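PDB 1YOX: TIGR00266 family protein from Pseudomonas aeruginosa, which is of unknown function but belongs to the AIM24 family, named for mitochondrial biogenesis and placed in the cupin clan. Local coordinates for residues C181-T186 against W221-P226. Sequence-based numbering, arbitrary orientation.
Sequences CLVAFT and WLQSLP
W221 O takes two backbone N-H groups at once, from V183 N at 2.8 Å and from A184 N at 3.1 Å, the signature of a classic beta bulge. The bond from A184 is the straighter at hydrogen (162° against 133°). W221 N returns a bond to A184 O at 2.7 Å. Past the bulge, Q223 N donates to C181 O at 2.9 Å, in the plane of that carbonyl, while L222 CA lends the same oxygen a weaker C-H contact. V183, the first residue of the bulge, points its CB toward strand 219-223, and its CG2, anti to its own carbonyl carbon, reaches Q223 CB at 3.4 Å. On the face that A184 shares with W221, the A184 methyl packs against W221 CD1; A184 O lies at the indole edge, in its plane, and W221 NE1 is buried with no partner in the model. On the other face L182 CD1 and L222 CD2 meet at 3.7 Å, and C181 SG abuts P226 CG, just before helix 227-237. V183 and F185 also pair through their backbones with Q115 and F113 of strand 111-115. One carbonyl accepting two N-H groups thus absorbs a one-residue register shift while both donors stay bonded.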
loop_
_atom_site.group_PDB
_atom_site.type_symbol
_atom_site.label_atom_id
_atom_site.label_comp_id
_atom_site.label_asym_id
_atom_site.label_seq_id
_atom_site.Cartn_x
_atom_site.Cartn_y
_atom_site.Cartn_z
ATOM N N CYS C 181 -8.397 0.974 13.709
ATOM C CA CYS C 181 -9.182 1.560 12.624
ATOM C C CYS C 181 -9.700 2.980 12.861
ATOM O O CYS C 181 -10.202 3.616 11.935
ATOM C CB CYS C 181 -10.354 0.644 12.249
ATOM S SG CYS C 181 -9.835 -0.810 11.374
ATOM N N LEU C 182 -9.577 3.489 14.075
ATOM C CA LEU C 182 -9.967 4.871 14.343
ATOM C C LEU C 182 -8.920 5.903 13.912
ATOM O O LEU C 182 -7.869 6.013 14.520
ATOM C CB LEU C 182 -10.301 5.051 15.828
ATOM C CG LEU C 182 -11.036 6.323 16.306
ATOM C CD1 LEU C 182 -12.294 6.559 15.544
ATOM C CD2 LEU C 182 -11.337 6.246 17.819
ATOM N N VAL C 183 -9.228 6.667 12.883
ATOM C CA VAL C 183 -8.384 7.773 12.460
ATOM C C VAL C 183 -8.537 9.013 13.337
ATOM O O VAL C 183 -7.589 9.419 14.029
ATOM C CB VAL C 183 -8.655 8.158 10.979
ATOM C CG1 VAL C 183 -7.715 9.293 10.525
ATOM C CG2 VAL C 183 -8.482 6.955 10.098
ATOM N N ALA C 184 -9.731 9.614 13.271
ATOM C CA ALA C 184 -10.040 10.915 13.875
ATOM C C ALA C 184 -11.520 10.984 14.285
ATOM O O ALA C 184 -12.360 10.247 13.737
ATOM C CB ALA C 184 -9.716 12.051 12.880
ATOM N N PHE C 185 -11.821 11.869 15.241
ATOM C CA PHE C 185 -13.208 12.208 15.613
ATOM C C PHE C 185 -13.329 13.586 16.279
ATOM O O PHE C 185 -12.392 14.086 16.923
ATOM C CB PHE C 185 -13.852 11.128 16.502
ATOM C CG PHE C 185 -13.126 10.885 17.805
ATOM C CD1 PHE C 185 -13.496 11.560 18.963
ATOM C CD2 PHE C 185 -12.089 9.971 17.875
ATOM C CE1 PHE C 185 -12.839 11.339 20.169
ATOM C CE2 PHE C 185 -11.421 9.750 19.071
ATOM C CZ PHE C 185 -11.803 10.441 20.227
ATOM N N THR C 186 -14.508 14.175 16.109
ATOM C CA THR C 186 -14.850 15.498 16.620
ATOM C C THR C 186 -15.278 15.362 18.071
ATOM O O THR C 186 -15.344 14.250 18.601
ATOM C CB THR C 186 -16.052 16.065 15.825
ATOM O OG1 THR C 186 -17.146 15.137 15.899
ATOM C CG2 THR C 186 -15.691 16.251 14.356
ATOM N N TRP C 221 -13.851 9.528 11.628
ATOM C CA TRP C 221 -13.017 9.133 10.490
ATOM C C TRP C 221 -12.332 7.787 10.759
ATOM O O TRP C 221 -11.584 7.636 11.722
ATOM C CB TRP C 221 -12.028 10.245 10.163
ATOM C CG TRP C 221 -12.614 11.630 10.420
ATOM C CD1 TRP C 221 -13.085 12.135 11.621
ATOM C CD2 TRP C 221 -12.787 12.657 9.473
ATOM N NE1 TRP C 221 -13.542 13.417 11.465
ATOM C CE2 TRP C 221 -13.367 13.768 10.154
ATOM C CE3 TRP C 221 -12.523 12.759 8.109
ATOM C CZ2 TRP C 221 -13.681 14.955 9.509
ATOM C CZ3 TRP C 221 -12.824 13.953 7.466
ATOM C CH2 TRP C 221 -13.396 15.037 8.167
ATOM N N LEU C 222 -12.619 6.811 9.901
ATOM C CA LEU C 222 -12.113 5.462 10.072
ATOM C C LEU C 222 -11.254 5.039 8.881
ATOM O O LEU C 222 -11.376 5.593 7.805
ATOM C CB LEU C 222 -13.278 4.476 10.249
ATOM C CG LEU C 222 -14.249 4.721 11.412
ATOM C CD1 LEU C 222 -15.460 3.812 11.297
ATOM C CD2 LEU C 222 -13.555 4.555 12.751
ATOM N N GLN C 223 -10.383 4.052 9.091
ATOM C CA GLN C 223 -9.464 3.616 8.054
ATOM C C GLN C 223 -9.574 2.117 7.928
ATOM O O GLN C 223 -9.654 1.411 8.954
ATOM C CB GLN C 223 -8.028 4.045 8.399
ATOM C CG GLN C 223 -7.353 3.319 9.588
ATOM C CD GLN C 223 -6.174 4.088 10.163
ATOM O OE1 GLN C 223 -6.134 4.389 11.363
ATOM N NE2 GLN C 223 -5.243 4.466 9.310
ATOM N N SER C 224 -9.600 1.623 6.687
ATOM C CA SER C 224 -9.703 0.196 6.436
ATOM C C SER C 224 -8.418 -0.598 6.704
ATOM O O SER C 224 -8.486 -1.793 6.984
ATOM C CB SER C 224 -10.144 -0.059 4.993
ATOM O OG SER C 224 -9.164 0.377 4.067
ATOM N N LEU C 225 -7.248 0.035 6.571
ATOM C CA LEU C 225 -5.984 -0.680 6.723
ATOM C C LEU C 225 -5.033 0.117 7.590
ATOM O O LEU C 225 -4.071 0.703 7.097
ATOM C CB LEU C 225 -5.345 -1.057 5.380
ATOM C CG LEU C 225 -3.975 -1.784 5.439
ATOM C CD1 LEU C 225 -4.020 -3.096 6.183
ATOM C CD2 LEU C 225 -3.419 -1.975 4.053
ATOM N N PRO C 226 -5.285 0.082 8.911
ATOM C CA PRO C 226 -4.495 0.835 9.842
ATOM C C PRO C 226 -3.099 0.233 9.899
ATOM O O PRO C 226 -2.926 -0.970 9.650
ATOM C CB PRO C 226 -5.244 0.670 11.175
ATOM C CG PRO C 226 -6.085 -0.543 11.044
ATOM C CD PRO C 226 -6.315 -0.752 9.572
#